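Local coordinates for DNA primase (Helicobacter pylori, PDB 4EHS), which synthesises the short RNA primers used by DNA polymerase in replication and stimulates the DnaB helicase, which its C-terminal domain binds, at residues F32-E43 with L80-L91. Sequence-based numbering, arbitrary orientation.
Sequences FLEKLVIRYLLE and LVALLLDANLPL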
ATOM      1  N   PHE A  32     -17.242 -10.235 -11.854  1.00 13.59           N
ATOM      2  CA  PHE A  32     -17.852 -11.082 -10.842  1.00 13.67           C
ATOM      3  C   PHE A  32     -16.996 -11.062  -9.552  1.00 13.16           C
ATOM      4  O   PHE A  32     -17.485 -10.975  -8.443  1.00 12.78           O
ATOM      5  CB  PHE A  32     -17.968 -12.541 -11.324  1.00 16.19           C
ATOM      6  CG  PHE A  32     -18.706 -13.462 -10.304  1.00 18.39           C
ATOM      7  CD1 PHE A  32     -20.105 -13.541 -10.280  1.00 21.71           C
ATOM      8  CD2 PHE A  32     -17.969 -14.186  -9.372  1.00 22.43           C
ATOM      9  CE1 PHE A  32     -20.726 -14.381  -9.339  1.00 21.91           C
ATOM     10  CE2 PHE A  32     -18.581 -15.030  -8.429  1.00 22.23           C
ATOM     11  CZ  PHE A  32     -19.967 -15.094  -8.421  1.00 24.53           C
ATOM     12  N   LEU A  33     -15.709 -11.196  -9.713  1.00 12.70           N
ATOM     13  CA  LEU A  33     -14.839 -11.190  -8.522  1.00 13.03           C
ATOM     14  C   LEU A  33     -14.901  -9.849  -7.774  1.00 11.22           C
ATOM     15  O   LEU A  33     -14.905  -9.855  -6.523  1.00 11.29           O
ATOM     16  CB  LEU A  33     -13.375 -11.413  -8.938  1.00 12.08           C
ATOM     17  CG  LEU A  33     -12.354 -11.521  -7.826  1.00 14.76           C
ATOM     18  CD1 LEU A  33     -12.737 -12.656  -6.856  1.00 13.21           C
ATOM     19  CD2 LEU A  33     -10.962 -11.808  -8.434  1.00 15.03           C
ATOM     20  N   GLU A  34     -14.947  -8.726  -8.473  1.00 10.61           N
ATOM     21  CA  GLU A  34     -15.041  -7.419  -7.775  1.00 11.13           C
ATOM     22  C   GLU A  34     -16.364  -7.309  -6.999  1.00 12.83           C
ATOM     23  O   GLU A  34     -16.423  -6.817  -5.842  1.00 11.92           O
ATOM     24  CB  GLU A  34     -14.967  -6.284  -8.792  1.00 12.06           C
ATOM     25  CG  GLU A  34     -13.542  -6.187  -9.391  1.00 13.13           C
ATOM     26  CD  GLU A  34     -13.331  -4.947 -10.225  1.00 16.23           C
ATOM     27  OE1 GLU A  34     -14.198  -4.056 -10.208  1.00 17.63           O
ATOM     28  OE2 GLU A  34     -12.216  -4.894 -10.850  1.00 14.52           O
ATOM     29  N   LYS A  35     -17.426  -7.794  -7.648  1.00 10.96           N
ATOM     30  CA  LYS A  35     -18.745  -7.814  -6.962  1.00 11.87           C
ATOM     31  C   LYS A  35     -18.720  -8.639  -5.706  1.00 11.34           C
ATOM     32  O   LYS A  35     -19.324  -8.246  -4.670  1.00 11.92           O
ATOM     33  CB  LYS A  35     -19.852  -8.376  -7.926  1.00 13.90           C
ATOM     34  CG  LYS A  35     -20.264  -7.309  -8.921  1.00 15.91           C
ATOM     35  CD  LYS A  35     -21.532  -7.820  -9.686  1.00 20.69           C
ATOM     36  CE  LYS A  35     -21.148  -8.615 -10.870  1.00 26.49           C
ATOM     37  NZ  LYS A  35     -22.313  -8.774 -11.856  1.00 32.37           N
ATOM     38  N   LEU A  36     -18.079  -9.786  -5.802  1.00 12.17           N
ATOM     39  CA  LEU A  36     -18.024 -10.763  -4.715  1.00 11.71           C
ATOM     40  C   LEU A  36     -17.297 -10.167  -3.541  1.00 12.76           C
ATOM     41  O   LEU A  36     -17.800 -10.229  -2.428  1.00 11.73           O
ATOM     42  CB  LEU A  36     -17.479 -12.108  -5.179  1.00 12.61           C
ATOM     43  CG  LEU A  36     -17.425 -13.242  -4.168  1.00 14.14           C
ATOM     44  CD1 LEU A  36     -18.839 -13.617  -3.751  1.00 16.65           C
ATOM     45  CD2 LEU A  36     -16.715 -14.436  -4.815  1.00 15.17           C
ATOM     46  N   VAL A  37     -16.159  -9.547  -3.844  1.00 11.34           N
ATOM     47  CA  VAL A  37     -15.298  -8.982  -2.801  1.00 13.46           C
ATOM     48  C   VAL A  37     -16.110  -7.877  -2.090  1.00 11.48           C
ATOM     49  O   VAL A  37     -16.167  -7.857  -0.848  1.00 12.05           O
ATOM     50  CB  VAL A  37     -13.944  -8.502  -3.401  1.00 12.47           C
ATOM     51  CG1 VAL A  37     -13.255  -7.605  -2.385  1.00 13.75           C
ATOM     52  CG2 VAL A  37     -13.008  -9.696  -3.669  1.00 13.54           C
ATOM     53  N   ILE A  38     -16.777  -6.990  -2.839  1.00 12.04           N
ATOM     54  CA  ILE A  38     -17.483  -5.890  -2.237  1.00 11.97           C
ATOM     55  C   ILE A  38     -18.687  -6.406  -1.434  1.00 13.26           C
ATOM     56  O   ILE A  38     -19.078  -5.825  -0.403  1.00 11.14           O
ATOM     57  CB  ILE A  38     -17.882  -4.869  -3.302  1.00 13.06           C
ATOM     58  CG1 ILE A  38     -16.577  -4.193  -3.835  1.00 13.96           C
ATOM     59  CG2 ILE A  38     -18.777  -3.765  -2.689  1.00 13.41           C
ATOM     60  CD1 ILE A  38     -16.821  -3.378  -5.095  1.00 14.52           C
ATOM     61  N   ARG A  39     -19.295  -7.458  -1.990  1.00 11.97           N
ATOM     62  CA  ARG A  39     -20.490  -8.035  -1.285  1.00 12.41           C
ATOM     63  C   ARG A  39     -20.091  -8.547   0.133  1.00 11.91           C
ATOM     64  O   ARG A  39     -20.839  -8.378   1.159  1.00 11.97           O
ATOM     65  CB  ARG A  39     -21.085  -9.160  -2.181  1.00 11.89           C
ATOM     66  CG  ARG A  39     -22.322  -9.743  -1.413  1.00 13.33           C
ATOM     67  CD  ARG A  39     -23.423  -8.702  -1.210  1.00 14.30           C
ATOM     68  NE  ARG A  39     -24.525  -9.517  -0.640  1.00 17.21           N
ATOM     69  CZ  ARG A  39     -25.464 -10.051  -1.401  1.00 16.59           C
ATOM     70  NH1 ARG A  39     -25.625  -9.638  -2.682  1.00 19.19           N
ATOM     71  NH2 ARG A  39     -26.338 -10.916  -0.824  1.00 19.29           N
ATOM     72  N   TYR A  40     -18.937  -9.199   0.224  1.00 10.61           N
ATOM     73  CA  TYR A  40     -18.405  -9.602   1.538  1.00 11.75           C
ATOM     74  C   TYR A  40     -18.238  -8.368   2.435  1.00 12.15           C
ATOM     75  O   TYR A  40     -18.601  -8.410   3.627  1.00 13.46           O
ATOM     76  CB  TYR A  40     -17.043 -10.223   1.425  1.00 10.96           C
ATOM     77  CG  TYR A  40     -17.043 -11.735   1.193  1.00 11.52           C
ATOM     78  CD1 TYR A  40     -17.302 -12.599   2.238  1.00 12.69           C
ATOM     79  CD2 TYR A  40     -16.786 -12.261  -0.064  1.00 12.14           C
ATOM     80  CE1 TYR A  40     -17.270 -14.008   2.053  1.00 13.23           C
ATOM     81  CE2 TYR A  40     -16.760 -13.656  -0.272  1.00 13.08           C
ATOM     82  CZ  TYR A  40     -17.058 -14.530   0.801  1.00 14.68           C
ATOM     83  OH  TYR A  40     -17.029 -15.898   0.617  1.00 15.29           O
ATOM     84  N   LEU A  41     -17.623  -7.305   1.906  1.00 11.73           N
ATOM     85  CA  LEU A  41     -17.481  -6.040   2.712  1.00 11.77           C
ATOM     86  C   LEU A  41     -18.827  -5.423   3.120  1.00 13.26           C
ATOM     87  O   LEU A  41     -18.943  -4.845   4.222  1.00 13.08           O
ATOM     88  CB  LEU A  41     -16.710  -4.987   1.911  1.00 12.51           C
ATOM     89  CG  LEU A  41     -15.437  -5.567   1.282  1.00 13.21           C
ATOM     90  CD1 LEU A  41     -14.817  -4.370   0.584  1.00 14.39           C
ATOM     91  CD2 LEU A  41     -14.389  -6.164   2.240  1.00 15.20           C
ATOM     92  N   LEU A  42     -19.830  -5.539   2.271  1.00 11.64           N
ATOM     93  CA  LEU A  42     -21.164  -5.044   2.637  1.00 12.19           C
ATOM     94  C   LEU A  42     -21.787  -5.869   3.772  1.00 11.80           C
ATOM     95  O   LEU A  42     -22.582  -5.325   4.599  1.00 12.90           O
ATOM     96  CB  LEU A  42     -22.086  -5.096   1.398  1.00 12.67           C
ATOM     97  CG  LEU A  42     -21.830  -3.925   0.437  1.00 15.21           C
ATOM     98  CD1 LEU A  42     -22.528  -4.324  -0.898  1.00 14.75           C
ATOM     99  CD2 LEU A  42     -22.417  -2.580   0.939  1.00 16.19           C
ATOM    100  N   GLU A  43     -21.560  -7.170   3.753  1.00 11.42           N
ATOM    101  CA  GLU A  43     -22.214  -8.055   4.746  1.00 12.41           C
ATOM    102  C   GLU A  43     -21.477  -8.027   6.074  1.00 13.54           C
ATOM    103  O   GLU A  43     -22.084  -8.256   7.141  1.00 12.09           O
ATOM    104  CB  GLU A  43     -22.304  -9.497   4.271  1.00 14.07           C
ATOM    105  CG  GLU A  43     -23.271  -9.560   3.075  1.00 21.39           C
ATOM    106  CD  GLU A  43     -24.321 -10.668   3.117  1.00 21.58           C
ATOM    107  OE1 GLU A  43     -24.334 -11.485   4.061  1.00 21.30           O
ATOM    108  OE2 GLU A  43     -25.051 -10.817   2.074  1.00 24.99           O
ATOM    109  N   LEU A  80     -24.831   0.439  -4.748  1.00 21.38           N
ATOM    110  CA  LEU A  80     -24.448  -0.365  -3.570  1.00 22.85           C
ATOM    111  C   LEU A  80     -25.651  -1.142  -3.080  1.00 25.35           C
ATOM    112  O   LEU A  80     -25.541  -2.315  -2.739  1.00 28.60           O
ATOM    113  CB  LEU A  80     -23.880   0.556  -2.480  1.00 23.27           C
ATOM    114  CG  LEU A  80     -22.881  -0.026  -1.536  1.00 30.24           C
ATOM    115  CD1 LEU A  80     -21.684  -0.536  -2.366  1.00 23.76           C
ATOM    116  CD2 LEU A  80     -22.461   1.048  -0.517  1.00 23.15           C
ATOM    117  N   VAL A  81     -26.817  -0.504  -3.102  1.00 24.84           N
ATOM    118  CA  VAL A  81     -28.065  -1.210  -2.783  1.00 29.15           C
ATOM    119  C   VAL A  81     -28.251  -2.414  -3.732  1.00 28.39           C
ATOM    120  O   VAL A  81     -28.514  -3.548  -3.302  1.00 25.30           O
ATOM    121  CB  VAL A  81     -29.278  -0.235  -2.799  1.00 29.73           C
ATOM    122  CG1 VAL A  81     -30.618  -0.990  -2.844  1.00 30.46           C
ATOM    123  CG2 VAL A  81     -29.164   0.737  -1.611  1.00 28.08           C
ATOM    124  N   ALA A  82     -28.030  -2.190  -5.020  1.00 26.10           N
ATOM    125  CA  ALA A  82     -28.271  -3.249  -5.986  1.00 26.54           C
ATOM    126  C   ALA A  82     -27.285  -4.413  -5.762  1.00 26.45           C
ATOM    127  O   ALA A  82     -27.635  -5.610  -5.891  1.00 25.51           O
ATOM    128  CB  ALA A  82     -28.127  -2.708  -7.393  1.00 27.26           C
ATOM    129  N   LEU A  83     -26.041  -4.070  -5.438  1.00 22.78           N
ATOM    130  CA  LEU A  83     -25.091  -5.117  -5.179  1.00 21.20           C
ATOM    131  C   LEU A  83     -25.453  -5.888  -3.882  1.00 23.35           C
ATOM    132  O   LEU A  83     -25.317  -7.107  -3.819  1.00 24.07           O
ATOM    133  CB  LEU A  83     -23.681  -4.464  -5.124  1.00 20.35           C
ATOM    134  CG  LEU A  83     -22.464  -5.282  -4.807  1.00 21.52           C
ATOM    135  CD1 LEU A  83     -22.352  -6.430  -5.785  1.00 19.54           C
ATOM    136  CD2 LEU A  83     -21.233  -4.397  -4.890  1.00 21.57           C
ATOM    137  N   LEU A  84     -25.964  -5.182  -2.864  1.00 22.75           N
ATOM    138  CA  LEU A  84     -26.253  -5.794  -1.584  1.00 23.79           C
ATOM    139  C   LEU A  84     -27.438  -6.750  -1.756  1.00 25.97           C
ATOM    140  O   LEU A  84     -27.588  -7.730  -0.984  1.00 25.51           O
ATOM    141  CB  LEU A  84     -26.589  -4.700  -0.542  1.00 25.00           C
ATOM    142  CG  LEU A  84     -26.760  -5.152   0.932  1.00 27.33           C
ATOM    143  CD1 LEU A  84     -28.108  -5.824   1.193  1.00 35.41           C
ATOM    144  CD2 LEU A  84     -25.636  -6.018   1.509  1.00 26.41           C
ATOM    145  N   LEU A  85     -28.236  -6.454  -2.776  1.00 23.67           N
ATOM    146  CA  LEU A  85     -29.472  -7.168  -3.113  1.00 30.29           C
ATOM    147  C   LEU A  85     -29.324  -8.298  -4.162  1.00 35.00           C
ATOM    148  O   LEU A  85     -30.148  -9.181  -4.221  1.00 35.20           O
ATOM    149  CB  LEU A  85     -30.486  -6.179  -3.676  1.00 33.43           C
ATOM    150  CG  LEU A  85     -31.558  -5.459  -2.832  1.00 44.50           C
ATOM    151  CD1 LEU A  85     -31.005  -4.642  -1.652  1.00 46.48           C
ATOM    152  CD2 LEU A  85     -32.427  -4.591  -3.750  1.00 41.94           C
ATOM    153  N   ASP A  86     -28.295  -8.225  -5.004  1.00 28.87           N
ATOM    154  CA  ASP A  86     -27.935  -9.250  -5.997  1.00 24.39           C
ATOM    155  C   ASP A  86     -28.088 -10.681  -5.431  1.00 24.07           C
ATOM    156  O   ASP A  86     -27.448 -11.073  -4.456  1.00 19.74           O
ATOM    157  CB  ASP A  86     -26.464  -8.990  -6.437  1.00 24.35           C
ATOM    158  CG  ASP A  86     -26.074  -9.696  -7.701  1.00 23.60           C
ATOM    159  OD1 ASP A  86     -26.585 -10.780  -7.986  1.00 25.98           O
ATOM    160  OD2 ASP A  86     -25.158  -9.232  -8.395  1.00 25.79           O
ATOM    161  N   ALA A  87     -28.895 -11.482  -6.126  1.00 22.15           N
ATOM    162  CA  ALA A  87     -29.167 -12.853  -5.655  1.00 23.23           C
ATOM    163  C   ALA A  87     -28.114 -13.929  -6.029  1.00 22.59           C
ATOM    164  O   ALA A  87     -28.234 -15.076  -5.597  1.00 29.48           O
ATOM    165  CB  ALA A  87     -30.561 -13.292  -6.155  1.00 23.55           C
ATOM    166  N   ASN A  88     -27.091 -13.558  -6.801  1.00 24.33           N
ATOM    167  CA  ASN A  88     -26.091 -14.473  -7.400  1.00 23.80           C
ATOM    168  C   ASN A  88     -24.634 -14.303  -6.936  1.00 24.04           C
ATOM    169  O   ASN A  88     -23.667 -14.605  -7.649  1.00 20.78           O
ATOM    170  CB  ASN A  88     -26.226 -14.392  -8.927  1.00 27.46           C
ATOM    171  CG  ASN A  88     -27.682 -14.492  -9.354  1.00 30.36           C
ATOM    172  OD1 ASN A  88     -28.253 -13.583  -9.970  1.00 37.71           O
ATOM    173  ND2 ASN A  88     -28.318 -15.552  -8.918  1.00 27.41           N
ATOM    174  N   LEU A  89     -24.466 -13.947  -5.667  1.00 20.01           N
ATOM    175  CA  LEU A  89     -23.130 -13.780  -5.129  1.00 18.79           C
ATOM    176  C   LEU A  89     -23.011 -14.606  -3.872  1.00 21.99           C
ATOM    177  O   LEU A  89     -23.321 -14.135  -2.782  1.00 24.65           O
ATOM    178  CB  LEU A  89     -22.891 -12.297  -4.850  1.00 18.01           C
ATOM    179  CG  LEU A  89     -22.967 -11.366  -6.049  1.00 19.22           C
ATOM    180  CD1 LEU A  89     -22.972  -9.912  -5.590  1.00 20.72           C
ATOM    181  CD2 LEU A  89     -21.747 -11.640  -6.953  1.00 18.96           C
ATOM    182  N   PRO A  90     -22.555 -15.829  -4.014  1.00 21.23           N
ATOM    183  CA  PRO A  90     -22.607 -16.713  -2.875  1.00 24.65           C
ATOM    184  C   PRO A  90     -21.449 -16.467  -1.872  1.00 20.69           C
ATOM    185  O   PRO A  90     -20.324 -16.702  -2.171  1.00 25.48           O
ATOM    186  CB  PRO A  90     -22.530 -18.092  -3.528  1.00 26.77           C
ATOM    187  CG  PRO A  90     -21.613 -17.861  -4.701  1.00 27.73           C
ATOM    188  CD  PRO A  90     -22.018 -16.496  -5.225  1.00 24.28           C
ATOM    189  N   LEU A  91     -21.776 -16.044  -0.671  1.00 19.03           N
ATOM    190  CA  LEU A  91     -20.747 -15.829   0.361  1.00 17.70           C
ATOM    191  C   LEU A  91     -20.620 -17.100   1.207  1.00 18.50           C
ATOM    192  O   LEU A  91     -21.589 -17.827   1.381  1.00 19.14           O
ATOM    193  CB  LEU A  91     -21.177 -14.679   1.281  1.00 17.38           C
ATOM    194  CG  LEU A  91     -21.489 -13.366   0.565  1.00 18.13           C
ATOM    195  CD1 LEU A  91     -21.819 -12.318   1.629  1.00 19.03           C
ATOM    196  CD2 LEU A  91     -20.370 -12.873  -0.348  1.00 15.32           C
TER
HETATM  197  O   HOH W   1     -28.876 -12.118  -1.608  1.00 41.47           O
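The R39 guanidinium has L84 O over one face, 3.1 Å above its plane. D86 O lies at its edge, near the plane; L83 O approaches tilted from it. On the Y40 ring, L91 CD2 sits over one face, a CH-pi contact 3.6 Å from the centroid. N88 O and P90 CD meet the F32 ring at its edge.

Here R39 hydrogen-bonds to carbonyls at and just past the C-terminal end of helix 78-85, within the all-helical helicase-binding domain of the primase. The axes of segments 32-43 and 80-85 stand at about a right angle, and the loop that begins at D86 runs on along segment 32-43, past L36 and Y40.

R39 NH1 donates to D86 O at 2.9 Å, almost straight (169°), and to L83 O at 2.8 Å, more bent (135°). A bend at chi2 (63°) helps bring the group there. E43 OE2 accepts hydrogen bonds from both R39 NE and NH2, in a side-on salt bridge that helps fix the guanidinium.

L42 packs on L80, L83 and L84, while L89 CD2 lies between F32 and K35. Y40 OH accepts a hydrogen bond from K92 N, the residue after L91. I38 CG2 and L83 CD2 are tightly packed, 3.4 Å apart.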